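Local atomic coordinates of 70 kDa protein (Xanthomonas sp., PDB entry 4B2N), a protein that oxidatively cleaves latex rubber in a processive manner, as an oxygenase that carries two covalently bound heme c groups. Residues D250-I255 against M433-D438; T298-D303 against H312-F317; V572-S577 against L584-N589. All blocks are in the same frame, centred on the assembly; numbering follows the deposited sequence.

Contact 1: D250-I255 against M433-D438; sequences DAIGLI and MRLMAD. With HEC (heme c), chain C.
Ile252 and Ile255 reach across to Leu435 and Met436 in a wholly apolar, buried contact; no hydrogen bond joins the two segments. At the start of 250-255 a type I turn runs from Asp250 to Gly253, closed by Gly253 N on Asp250 O at 2.9 Å. Within this turn Ala251 faces the heme, its CB 3.6 Å from the meso carbon CHD. Ile252 touches both Leu435 and the heme. Its CG1 stands anti to the backbone N (chi1 -157°) and presses on Leu435 CD2 at 3.5 Å, tighter than ordinary van der Waals packing, while its CD1 lies 3.8 Å from heme CBD on a propionate arm. The other Leu435 methyl, CD1, comes 3.8 Å from Ile252 O, so the leucine fork meets both side chain and backbone. Ile255 follows with a looser touch: its CG2 is 4.1 Å from Met436 SD. The two side chains cross at about a right angle, and bends at chi2 and chi3 fold the methionine. Ala251 and Ile252 line the heme c pocket, so the contact joins that turn to the loop following heme-binding Arg432. Met436 also packs on helix 439-446, while Leu254 of helix 253-261 packs on helix 312-319.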
loop_
_atom_site.group_PDB
_atom_site.type_symbol
_atom_site.label_atom_id
_atom_site.label_comp_id
_atom_site.label_asym_id
_atom_site.label_seq_id
_atom_site.Cartn_x
_atom_site.Cartn_y
_atom_site.Cartn_z
ATOM N N ASP A 250 -8.696 -3.713 3.996
ATOM C CA ASP A 250 -9.551 -2.595 3.572
ATOM C C ASP A 250 -8.900 -1.235 3.916
ATOM O O ASP A 250 -9.612 -0.259 4.186
ATOM C CB ASP A 250 -10.952 -2.712 4.163
ATOM C CG ASP A 250 -10.949 -2.625 5.654
ATOM O OD1 ASP A 250 -9.865 -2.325 6.186
ATOM O OD2 ASP A 250 -12.013 -2.797 6.328
ATOM N N ALA A 251 -7.560 -1.185 3.903
ATOM C CA ALA A 251 -6.839 0.054 4.268
ATOM C C ALA A 251 -7.438 1.231 3.453
ATOM O O ALA A 251 -7.754 2.296 4.000
ATOM C CB ALA A 251 -5.289 -0.088 4.053
ATOM N N ILE A 252 -7.516 1.077 2.127
ATOM C CA ILE A 252 -7.971 2.169 1.298
ATOM C C ILE A 252 -9.427 2.647 1.583
ATOM O O ILE A 252 -9.743 3.795 1.269
ATOM C CB ILE A 252 -7.786 1.815 -0.224
ATOM C CG1 ILE A 252 -7.696 3.071 -1.094
ATOM C CG2 ILE A 252 -8.894 0.933 -0.697
ATOM C CD1 ILE A 252 -6.565 3.978 -0.684
ATOM N N GLY A 253 -10.228 1.788 2.271
ATOM C CA GLY A 253 -11.614 2.117 2.744
ATOM C C GLY A 253 -11.540 3.345 3.624
ATOM O O GLY A 253 -12.544 4.066 3.792
ATOM N N LEU A 254 -10.336 3.646 4.146
ATOM C CA LEU A 254 -10.215 4.822 5.041
ATOM C C LEU A 254 -10.545 6.070 4.259
ATOM O O LEU A 254 -11.142 6.966 4.786
ATOM C CB LEU A 254 -8.793 5.048 5.537
ATOM C CG LEU A 254 -8.528 5.725 6.915
ATOM C CD1 LEU A 254 -7.118 6.352 7.023
ATOM C CD2 LEU A 254 -9.570 6.599 7.567
ATOM N N ILE A 255 -10.108 6.112 3.008
ATOM C CA ILE A 255 -10.323 7.282 2.191
ATOM C C ILE A 255 -11.816 7.608 2.111
ATOM O O ILE A 255 -12.179 8.765 2.161
ATOM C CB ILE A 255 -9.745 7.087 0.740
ATOM C CG1 ILE A 255 -8.243 6.858 0.806
ATOM C CG2 ILE A 255 -10.152 8.273 -0.207
ATOM C CD1 ILE A 255 -7.444 8.015 1.372
ATOM N N MET A 433 -11.223 -0.299 -8.341
ATOM C CA MET A 433 -11.296 0.894 -9.156
ATOM C C MET A 433 -12.603 1.719 -8.980
ATOM O O MET A 433 -12.673 2.877 -9.430
ATOM C CB MET A 433 -10.974 0.598 -10.633
ATOM C CG MET A 433 -12.124 0.018 -11.396
ATOM S SD MET A 433 -11.510 0.443 -13.006
ATOM C CE MET A 433 -12.055 2.135 -13.216
ATOM N N ARG A 434 -13.576 1.187 -8.257
ATOM C CA ARG A 434 -14.787 1.933 -7.896
ATOM C C ARG A 434 -14.702 2.771 -6.612
ATOM O O ARG A 434 -15.643 3.491 -6.254
ATOM C CB ARG A 434 -15.980 0.957 -7.765
ATOM C CG ARG A 434 -15.926 -0.226 -8.744
ATOM C CD ARG A 434 -16.445 0.147 -10.107
ATOM N NE ARG A 434 -16.425 -0.903 -11.151
ATOM C CZ ARG A 434 -16.982 -2.121 -11.090
ATOM N NH1 ARG A 434 -17.552 -2.588 -9.982
ATOM N NH2 ARG A 434 -16.904 -2.919 -12.155
ATOM N N LEU A 435 -13.607 2.656 -5.883
ATOM C CA LEU A 435 -13.496 3.396 -4.649
ATOM C C LEU A 435 -13.922 4.881 -4.790
ATOM O O LEU A 435 -14.751 5.372 -4.009
ATOM C CB LEU A 435 -12.074 3.297 -4.094
ATOM C CG LEU A 435 -11.738 4.222 -2.921
ATOM C CD1 LEU A 435 -12.200 3.643 -1.604
ATOM C CD2 LEU A 435 -10.246 4.503 -2.935
ATOM N N MET A 436 -13.349 5.621 -5.726
ATOM C CA MET A 436 -13.805 7.016 -5.712
ATOM C C MET A 436 -14.457 7.341 -7.068
ATOM O O MET A 436 -14.289 8.431 -7.605
ATOM C CB MET A 436 -12.625 7.921 -5.402
ATOM C CG MET A 436 -12.241 7.904 -3.918
ATOM S SD MET A 436 -13.075 9.142 -2.948
ATOM C CE MET A 436 -12.231 10.673 -3.383
ATOM N N ALA A 437 -15.159 6.350 -7.621
ATOM C CA ALA A 437 -15.828 6.519 -8.879
ATOM C C ALA A 437 -16.888 7.660 -8.878
ATOM O O ALA A 437 -17.084 8.309 -9.917
ATOM C CB ALA A 437 -16.461 5.183 -9.338
ATOM N N ASP A 438 -17.524 7.903 -7.746
ATOM C CA ASP A 438 -18.611 8.905 -7.616
ATOM C C ASP A 438 -18.066 10.345 -7.563
ATOM O O ASP A 438 -17.256 10.677 -6.655
ATOM C CB ASP A 438 -19.384 8.608 -6.327
ATOM C CG ASP A 438 -20.711 9.316 -6.249
ATOM O OD1 ASP A 438 -20.816 10.556 -6.420
ATOM O OD2 ASP A 438 -21.688 8.600 -5.946
HETATM FE FE HEC C . -0.077 2.499 3.068
HETATM C CHA HEC C . -0.718 2.857 -0.343
HETATM C CHB HEC C . 2.292 5.091 2.903
HETATM C CHC HEC C . 0.118 2.706 6.579
HETATM C CHD HEC C . -1.857 -0.354 3.184
HETATM N NA HEC C . 0.596 3.699 1.691
HETATM C C1A HEC C . 0.354 3.609 0.287
HETATM C C2A HEC C . 1.252 4.435 -0.507
HETATM C C3A HEC C . 2.129 5.105 0.394
HETATM C C4A HEC C . 1.718 4.614 1.715
HETATM C CMA HEC C . 3.277 6.030 0.043
HETATM C CAA HEC C . 1.309 4.610 -2.046
HETATM C CBA HEC C . 2.059 3.390 -2.584
HETATM C CGA HEC C . 2.042 3.320 -4.100
HETATM O O1A HEC C . 0.973 3.516 -4.775
HETATM O O2A HEC C . 3.122 2.978 -4.591
HETATM N NB HEC C . 0.891 3.714 4.400
HETATM C C1B HEC C . 1.856 4.616 4.191
HETATM C C2B HEC C . 2.402 5.255 5.379
HETATM C C3B HEC C . 1.761 4.580 6.440
HETATM C C4B HEC C . 0.911 3.612 5.756
HETATM C CMB HEC C . 3.398 6.342 5.308
HETATM C CAB HEC C . 1.844 4.813 7.926
HETATM C CBB HEC C . 1.388 6.088 8.355
HETATM N NC HEC C . -0.677 1.445 4.636
HETATM C C1C HEC C . -0.598 1.590 6.009
HETATM C C2C HEC C . -1.201 0.462 6.762
HETATM C C3C HEC C . -1.800 -0.404 5.723
HETATM C C4C HEC C . -1.468 0.235 4.452
HETATM C CMC HEC C . -1.224 0.374 8.284
HETATM C CAC HEC C . -2.588 -1.667 5.888
HETATM C CBC HEC C . -3.527 -1.716 6.923
HETATM N ND HEC C . -1.117 1.466 1.654
HETATM C C1D HEC C . -1.779 0.336 1.897
HETATM C C2D HEC C . -2.408 -0.221 0.743
HETATM C C3D HEC C . -2.083 0.726 -0.276
HETATM C C4D HEC C . -1.296 1.750 0.400
HETATM C CMD HEC C . -3.209 -1.460 0.562
HETATM C CAD HEC C . -2.615 0.671 -1.666
HETATM C CBD HEC C . -4.052 1.271 -1.411
HETATM C CGD HEC C . -4.857 1.209 -2.688
HETATM O O1D HEC C . -5.739 0.328 -2.847
HETATM O O2D HEC C . -4.512 2.029 -3.604
#

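Contact 2: T298-D303 against H312-F317; sequences TRQFWD and HSEMAF. With HEC (heme c), chain C.
The Phe301 ring meets CB of Ser313 obliquely, 3.6 Å from CE2, while CE1, on the other flank of CZ, comes 3.6 Å from the heme meso carbon CHA. The ring thus bridges from the helix to the porphyrin. At the indole edge of Trp302, near its plane, lies heme O1D, 3.5 Å from CD1. Phe317 has heme methyl CMC over one face, offset toward the rim, and its CE2 approaches heme C1C at 3.4 Å. The Gln300 amide and Glu314 carboxylate are turned 86° against each other, with the side chains crossing about perpendicularly. Glu314 keeps CG beside its backbone N (chi1 -64°) and extends beyond it, which lays CD 3.6 Å from heme methyl CMA. In the fold, strand 299-300 pairs antiparallel with 306-307, and the chain then enters helix 312-319; both ends of this unit line the pocket of the heme whose iron is bound by His195. The two propionates are held by successive backbone amides. Phe301 N gives a bent bond of 2.8 Å to heme O1A, and Trp302 N a nearly straight one of 2.9 Å (173°) to heme O2D; the two N-H bonds leave in different directions, to the A and D propionates. Ser313 OG is hydrogen-bonded to Asn310 ND2, while its CB makes the ring contact. Two arginines that bond the heme themselves are in turn fixed by segment 298-303: Arg294 NH2 also bonds Arg299 O, and Arg432, whose NE bonds the heme, is salt-bridged through NH1 to Asp303 OD2.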
loop_
_atom_site.group_PDB
_atom_site.type_symbol
_atom_site.label_atom_id
_atom_site.label_comp_id
_atom_site.label_asym_id
_atom_site.label_seq_id
_atom_site.Cartn_x
_atom_site.Cartn_y
_atom_site.Cartn_z
ATOM N N THR A 298 5.089 7.952 -10.789
ATOM C CA THR A 298 4.510 9.313 -10.860
ATOM C C THR A 298 3.262 9.495 -10.054
ATOM O O THR A 298 2.982 10.652 -9.612
ATOM C CB THR A 298 4.219 9.698 -12.342
ATOM O OG1 THR A 298 3.262 8.745 -12.857
ATOM C CG2 THR A 298 5.526 9.666 -13.198
ATOM N N ARG A 299 2.560 8.389 -9.719
ATOM C CA ARG A 299 1.298 8.499 -8.979
ATOM C C ARG A 299 1.331 7.674 -7.697
ATOM O O ARG A 299 2.140 6.759 -7.565
ATOM C CB ARG A 299 0.090 7.972 -9.805
ATOM C CG ARG A 299 0.037 8.489 -11.237
ATOM C CD ARG A 299 -0.127 10.002 -11.317
ATOM N NE ARG A 299 -1.450 10.438 -10.850
ATOM C CZ ARG A 299 -1.886 11.676 -10.757
ATOM N NH1 ARG A 299 -1.109 12.706 -11.071
ATOM N NH2 ARG A 299 -3.152 11.888 -10.336
ATOM N N GLN A 300 0.331 7.928 -6.874
ATOM C CA GLN A 300 0.055 7.139 -5.662
ATOM C C GLN A 300 -1.195 6.265 -5.947
ATOM O O GLN A 300 -2.095 6.671 -6.679
ATOM C CB GLN A 300 -0.277 8.105 -4.502
ATOM C CG GLN A 300 0.751 9.208 -4.335
ATOM C CD GLN A 300 1.763 8.892 -3.249
ATOM O OE1 GLN A 300 2.431 9.781 -2.728
ATOM N NE2 GLN A 300 1.961 7.634 -3.002
ATOM N N PHE A 301 -1.252 5.110 -5.274
ATOM C CA PHE A 301 -2.393 4.288 -5.149
ATOM C C PHE A 301 -2.555 3.435 -6.382
ATOM O O PHE A 301 -2.008 3.744 -7.478
ATOM C CB PHE A 301 -3.639 5.108 -4.785
ATOM C CG PHE A 301 -3.650 5.626 -3.345
ATOM C CD1 PHE A 301 -3.133 4.893 -2.295
ATOM C CD2 PHE A 301 -4.266 6.849 -3.051
ATOM C CE1 PHE A 301 -3.191 5.364 -0.960
ATOM C CE2 PHE A 301 -4.357 7.319 -1.726
ATOM C CZ PHE A 301 -3.811 6.575 -0.660
ATOM N N TRP A 302 -3.260 2.321 -6.199
ATOM C CA TRP A 302 -3.404 1.348 -7.286
ATOM C C TRP A 302 -4.085 1.888 -8.503
ATOM O O TRP A 302 -3.861 1.368 -9.590
ATOM C CB TRP A 302 -4.208 0.128 -6.798
ATOM C CG TRP A 302 -3.296 -0.820 -6.101
ATOM C CD1 TRP A 302 -3.231 -1.158 -4.740
ATOM C CD2 TRP A 302 -2.295 -1.628 -6.762
ATOM N NE1 TRP A 302 -2.274 -2.101 -4.536
ATOM C CE2 TRP A 302 -1.689 -2.453 -5.732
ATOM C CE3 TRP A 302 -1.916 -1.814 -8.132
ATOM C CZ2 TRP A 302 -0.677 -3.350 -6.028
ATOM C CZ3 TRP A 302 -0.903 -2.738 -8.426
ATOM C CH2 TRP A 302 -0.307 -3.516 -7.405
ATOM N N ASP A 303 -4.896 2.916 -8.319
ATOM C CA ASP A 303 -5.607 3.574 -9.434
ATOM C C ASP A 303 -4.824 4.786 -9.991
ATOM O O ASP A 303 -5.300 5.455 -10.919
ATOM C CB ASP A 303 -7.012 4.060 -8.990
ATOM C CG ASP A 303 -6.983 4.810 -7.638
ATOM O OD1 ASP A 303 -5.899 5.204 -7.156
ATOM O OD2 ASP A 303 -8.072 5.051 -7.064
ATOM N N HIS A 312 -0.287 13.986 1.444
ATOM C CA HIS A 312 -1.558 13.962 2.255
ATOM C C HIS A 312 -2.150 12.613 2.215
ATOM O O HIS A 312 -2.620 12.070 3.240
ATOM C CB HIS A 312 -2.541 15.021 1.752
ATOM C CG HIS A 312 -2.149 16.391 2.151
ATOM N ND1 HIS A 312 -2.993 17.424 2.122
ATOM C CD2 HIS A 312 -0.920 16.888 2.621
ATOM C CE1 HIS A 312 -2.349 18.563 2.533
ATOM N NE2 HIS A 312 -1.093 18.231 2.873
ATOM N N SER A 313 -2.099 11.979 1.036
ATOM C CA SER A 313 -2.507 10.560 0.999
ATOM C C SER A 313 -1.659 9.691 1.969
ATOM O O SER A 313 -2.199 8.799 2.696
ATOM C CB SER A 313 -2.415 10.023 -0.420
ATOM O OG SER A 313 -1.086 10.197 -0.905
ATOM N N GLU A 314 -0.349 9.959 2.046
ATOM C CA GLU A 314 0.530 9.125 2.881
ATOM C C GLU A 314 0.167 9.367 4.330
ATOM O O GLU A 314 0.357 8.508 5.212
ATOM C CB GLU A 314 1.998 9.542 2.645
ATOM C CG GLU A 314 2.441 9.286 1.202
ATOM C CD GLU A 314 3.935 9.460 0.977
ATOM O OE1 GLU A 314 4.680 9.719 1.982
ATOM O OE2 GLU A 314 4.331 9.377 -0.228
ATOM N N MET A 315 -0.378 10.558 4.564
ATOM C CA MET A 315 -0.798 10.954 5.918
ATOM C C MET A 315 -2.078 10.379 6.477
ATOM O O MET A 315 -2.298 10.478 7.699
ATOM C CB MET A 315 -0.870 12.475 6.015
ATOM C CG MET A 315 0.476 13.190 6.074
ATOM S SD MET A 315 0.291 14.961 5.680
ATOM C CE MET A 315 -0.366 15.516 7.214
ATOM N N ALA A 316 -2.880 9.698 5.643
ATOM C CA ALA A 316 -4.222 9.261 6.052
ATOM C C ALA A 316 -4.256 8.619 7.473
ATOM O O ALA A 316 -5.065 9.017 8.338
ATOM C CB ALA A 316 -4.768 8.280 5.034
ATOM N N PHE A 317 -3.387 7.630 7.731
ATOM C CA PHE A 317 -3.537 6.914 9.040
ATOM C C PHE A 317 -3.118 7.775 10.208
ATOM O O PHE A 317 -3.524 7.542 11.377
ATOM C CB PHE A 317 -2.743 5.607 9.026
ATOM C CG PHE A 317 -3.474 4.489 8.341
ATOM C CD1 PHE A 317 -4.591 3.905 8.927
ATOM C CD2 PHE A 317 -3.054 4.045 7.088
ATOM C CE1 PHE A 317 -5.265 2.839 8.269
ATOM C CE2 PHE A 317 -3.698 2.994 6.444
ATOM C CZ PHE A 317 -4.810 2.402 7.024
HETATM FE FE HEC C . -0.077 2.499 3.068
HETATM C CHA HEC C . -0.718 2.857 -0.343
HETATM C CHB HEC C . 2.292 5.091 2.903
HETATM C CHC HEC C . 0.118 2.706 6.579
HETATM C CHD HEC C . -1.857 -0.354 3.184
HETATM N NA HEC C . 0.596 3.699 1.691
HETATM C C1A HEC C . 0.354 3.609 0.287
HETATM C C2A HEC C . 1.252 4.435 -0.507
HETATM C C3A HEC C . 2.129 5.105 0.394
HETATM C C4A HEC C . 1.718 4.614 1.715
HETATM C CMA HEC C . 3.277 6.030 0.043
HETATM C CAA HEC C . 1.309 4.610 -2.046
HETATM C CBA HEC C . 2.059 3.390 -2.584
HETATM C CGA HEC C . 2.042 3.320 -4.100
HETATM O O1A HEC C . 0.973 3.516 -4.775
HETATM O O2A HEC C . 3.122 2.978 -4.591
HETATM N NB HEC C . 0.891 3.714 4.400
HETATM C C1B HEC C . 1.856 4.616 4.191
HETATM C C2B HEC C . 2.402 5.255 5.379
HETATM C C3B HEC C . 1.761 4.580 6.440
HETATM C C4B HEC C . 0.911 3.612 5.756
HETATM C CMB HEC C . 3.398 6.342 5.308
HETATM C CAB HEC C . 1.844 4.813 7.926
HETATM C CBB HEC C . 1.388 6.088 8.355
HETATM N NC HEC C . -0.677 1.445 4.636
HETATM C C1C HEC C . -0.598 1.590 6.009
HETATM C C2C HEC C . -1.201 0.462 6.762
HETATM C C3C HEC C . -1.800 -0.404 5.723
HETATM C C4C HEC C . -1.468 0.235 4.452
HETATM C CMC HEC C . -1.224 0.374 8.284
HETATM C CAC HEC C . -2.588 -1.667 5.888
HETATM C CBC HEC C . -3.527 -1.716 6.923
HETATM N ND HEC C . -1.117 1.466 1.654
HETATM C C1D HEC C . -1.779 0.336 1.897
HETATM C C2D HEC C . -2.408 -0.221 0.743
HETATM C C3D HEC C . -2.083 0.726 -0.276
HETATM C C4D HEC C . -1.296 1.750 0.400
HETATM C CMD HEC C . -3.209 -1.460 0.562
HETATM C CAD HEC C . -2.615 0.671 -1.666
HETATM C CBD HEC C . -4.052 1.271 -1.411
HETATM C CGD HEC C . -4.857 1.209 -2.688
HETATM O O1D HEC C . -5.739 0.328 -2.847
HETATM O O2D HEC C . -4.512 2.029 -3.604
#

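Contact 3: V572-S577 against L584-N589; sequences VACNNS and LPCTHN
Asn575 N donates to Leu584 O at 2.9 Å with an angle of 162° at the hydrogen, fastening two irregular backbone runs at the neck of a disulfide-closed loop. Neither run is a strand where they meet. Beside this bond, Cys574 CA also approaches Leu584 O at 3.3 Å in a CA-H...O contact, so one carbonyl serves two neighbouring groups. The return link is made through water: water 1 donates to Asn575 O at 2.7 Å and accepts from Leu584 N at 2.8 Å. The covalent closure is Cys574 SG to Cys586 SG, 2.1 Å, whose S-S torsion of 89° is close to the relaxed value. Cys574 holds SG between its backbone N and carbonyl carbon (chi1 65°), which turns the sulfur across to its partner. Just outside the disulfide, Val572 CG1 is pressed on Leu584 CD1 at 3.4 Å, closer than usual, and the two side chains cross at about a right angle. Leu536 of strand 536-538 packs against Cys574 and Leu584, while Pro585 O accepts from Asn630 ND2. Past the neck, the chain bends in an Asx turn, with Ser577 N bonded to Asn575 OD1 at 2.9 Å.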
loop_
_atom_site.group_PDB
_atom_site.type_symbol
_atom_site.label_atom_id
_atom_site.label_comp_id
_atom_site.label_asym_id
_atom_site.label_seq_id
_atom_site.Cartn_x
_atom_site.Cartn_y
_atom_site.Cartn_z
ATOM N N VAL A 572 -6.197 -25.630 -3.610
ATOM C CA VAL A 572 -7.272 -26.111 -2.782
ATOM C C VAL A 572 -8.556 -25.826 -3.550
ATOM O O VAL A 572 -8.663 -24.824 -4.312
ATOM C CB VAL A 572 -7.311 -25.315 -1.469
ATOM C CG1 VAL A 572 -8.485 -25.745 -0.624
ATOM C CG2 VAL A 572 -5.994 -25.426 -0.684
ATOM N N ALA A 573 -9.549 -26.695 -3.364
ATOM C CA ALA A 573 -10.831 -26.520 -4.051
ATOM C C ALA A 573 -11.815 -25.719 -3.221
ATOM O O ALA A 573 -11.851 -25.872 -1.995
ATOM C CB ALA A 573 -11.408 -27.892 -4.385
ATOM N N CYS A 574 -12.610 -24.840 -3.827
ATOM C CA CYS A 574 -13.665 -24.210 -3.006
ATOM C C CYS A 574 -14.738 -25.287 -2.719
ATOM O O CYS A 574 -14.824 -26.253 -3.465
ATOM C CB CYS A 574 -14.279 -23.003 -3.716
ATOM S SG CYS A 574 -15.144 -23.520 -5.219
ATOM N N ASN A 575 -15.545 -25.110 -1.677
ATOM C CA ASN A 575 -16.601 -26.071 -1.336
ATOM C C ASN A 575 -17.563 -25.363 -0.377
ATOM O O ASN A 575 -17.117 -24.850 0.679
ATOM C CB ASN A 575 -15.973 -27.330 -0.709
ATOM C CG ASN A 575 -16.933 -28.525 -0.656
ATOM O OD1 ASN A 575 -18.108 -28.373 -0.356
ATOM N ND2 ASN A 575 -16.405 -29.712 -0.901
ATOM N N ASN A 576 -18.859 -25.263 -0.718
ATOM C CA ASN A 576 -19.784 -24.625 0.244
ATOM C C ASN A 576 -20.219 -25.524 1.410
ATOM O O ASN A 576 -20.890 -25.062 2.325
ATOM C CB ASN A 576 -21.021 -24.007 -0.428
ATOM C CG ASN A 576 -20.670 -23.144 -1.644
ATOM O OD1 ASN A 576 -21.357 -23.177 -2.669
ATOM N ND2 ASN A 576 -19.582 -22.424 -1.556
ATOM N N SER A 577 -19.795 -26.780 1.417
ATOM C CA SER A 577 -20.130 -27.653 2.562
ATOM C C SER A 577 -19.520 -27.142 3.860
ATOM O O SER A 577 -18.299 -26.954 3.950
ATOM C CB SER A 577 -19.684 -29.056 2.264
ATOM O OG SER A 577 -20.382 -29.548 1.125
ATOM N N LEU A 584 -13.886 -22.895 2.904
ATOM C CA LEU A 584 -13.479 -22.060 1.764
ATOM C C LEU A 584 -14.625 -21.978 0.718
ATOM O O LEU A 584 -14.664 -22.751 -0.249
ATOM C CB LEU A 584 -12.189 -22.625 1.131
ATOM C CG LEU A 584 -10.929 -22.604 2.028
ATOM C CD1 LEU A 584 -9.810 -23.345 1.316
ATOM C CD2 LEU A 584 -10.459 -21.173 2.301
ATOM N N PRO A 585 -15.600 -21.090 0.932
ATOM C CA PRO A 585 -16.791 -21.122 0.036
ATOM C C PRO A 585 -16.500 -20.766 -1.457
ATOM O O PRO A 585 -15.513 -20.083 -1.760
ATOM C CB PRO A 585 -17.743 -20.130 0.729
ATOM C CG PRO A 585 -16.835 -19.186 1.475
ATOM C CD PRO A 585 -15.798 -20.135 2.036
ATOM N N CYS A 586 -17.320 -21.289 -2.367
ATOM C CA CYS A 586 -17.189 -21.031 -3.797
ATOM C C CYS A 586 -17.755 -19.665 -4.164
ATOM O O CYS A 586 -17.569 -19.192 -5.275
ATOM C CB CYS A 586 -17.884 -22.144 -4.606
ATOM S SG CYS A 586 -17.068 -23.760 -4.452
ATOM N N THR A 587 -18.465 -19.061 -3.228
ATOM C CA THR A 587 -19.159 -17.802 -3.434
ATOM C C THR A 587 -18.938 -16.901 -2.291
ATOM O O THR A 587 -19.002 -17.361 -1.122
ATOM C CB THR A 587 -20.686 -17.875 -3.216
ATOM O OG1 THR A 587 -21.113 -19.202 -2.871
ATOM C CG2 THR A 587 -21.395 -17.275 -4.380
ATOM N N HIS A 588 -18.834 -15.609 -2.604
ATOM C CA HIS A 588 -18.838 -14.608 -1.548
ATOM C C HIS A 588 -20.100 -14.699 -0.736
ATOM O O HIS A 588 -20.145 -14.231 0.382
ATOM C CB HIS A 588 -18.631 -13.179 -2.073
ATOM C CG HIS A 588 -18.417 -12.163 -0.956
ATOM N ND1 HIS A 588 -17.270 -12.145 -0.181
ATOM C CD2 HIS A 588 -19.273 -11.156 -0.440
ATOM C CE1 HIS A 588 -17.378 -11.162 0.752
ATOM N NE2 HIS A 588 -18.608 -10.559 0.603
ATOM N N ASN A 589 -21.134 -15.316 -1.283
ATOM C CA ASN A 589 -22.402 -15.455 -0.571
ATOM C C ASN A 589 -22.382 -16.308 0.714
ATOM O O ASN A 589 -23.195 -16.107 1.604
ATOM C CB ASN A 589 -23.473 -15.986 -1.539
ATOM C CG ASN A 589 -23.814 -14.988 -2.645
ATOM O OD1 ASN A 589 -23.969 -13.775 -2.404
ATOM N ND2 ASN A 589 -23.953 -15.497 -3.871
HETATM O O HOH W 1 -14.701 -25.307 1.792
#

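Contacts 1 and 2 are buried and share one heme c, their centres 11 Å apart; 298-303 and 312-317 lie within the long chain excursion closed by contact 1. They also touch directly, with Ile252 CD1 3.7 Å from Phe301 CE1 and Ala251 CB 3.9 Å from Phe317 CZ. Contact 1 is apolar throughout, whereas contact 2 adds backbone amides that grip the propionates. Contact 3 lies later in the chain and is only partly buried, with its centre about 28 Å from that of the chain and its nearest atoms about 18 Å from contact 2. Instead of a cofactor, it relies on a disulfide, backbone bonding and a bridging water.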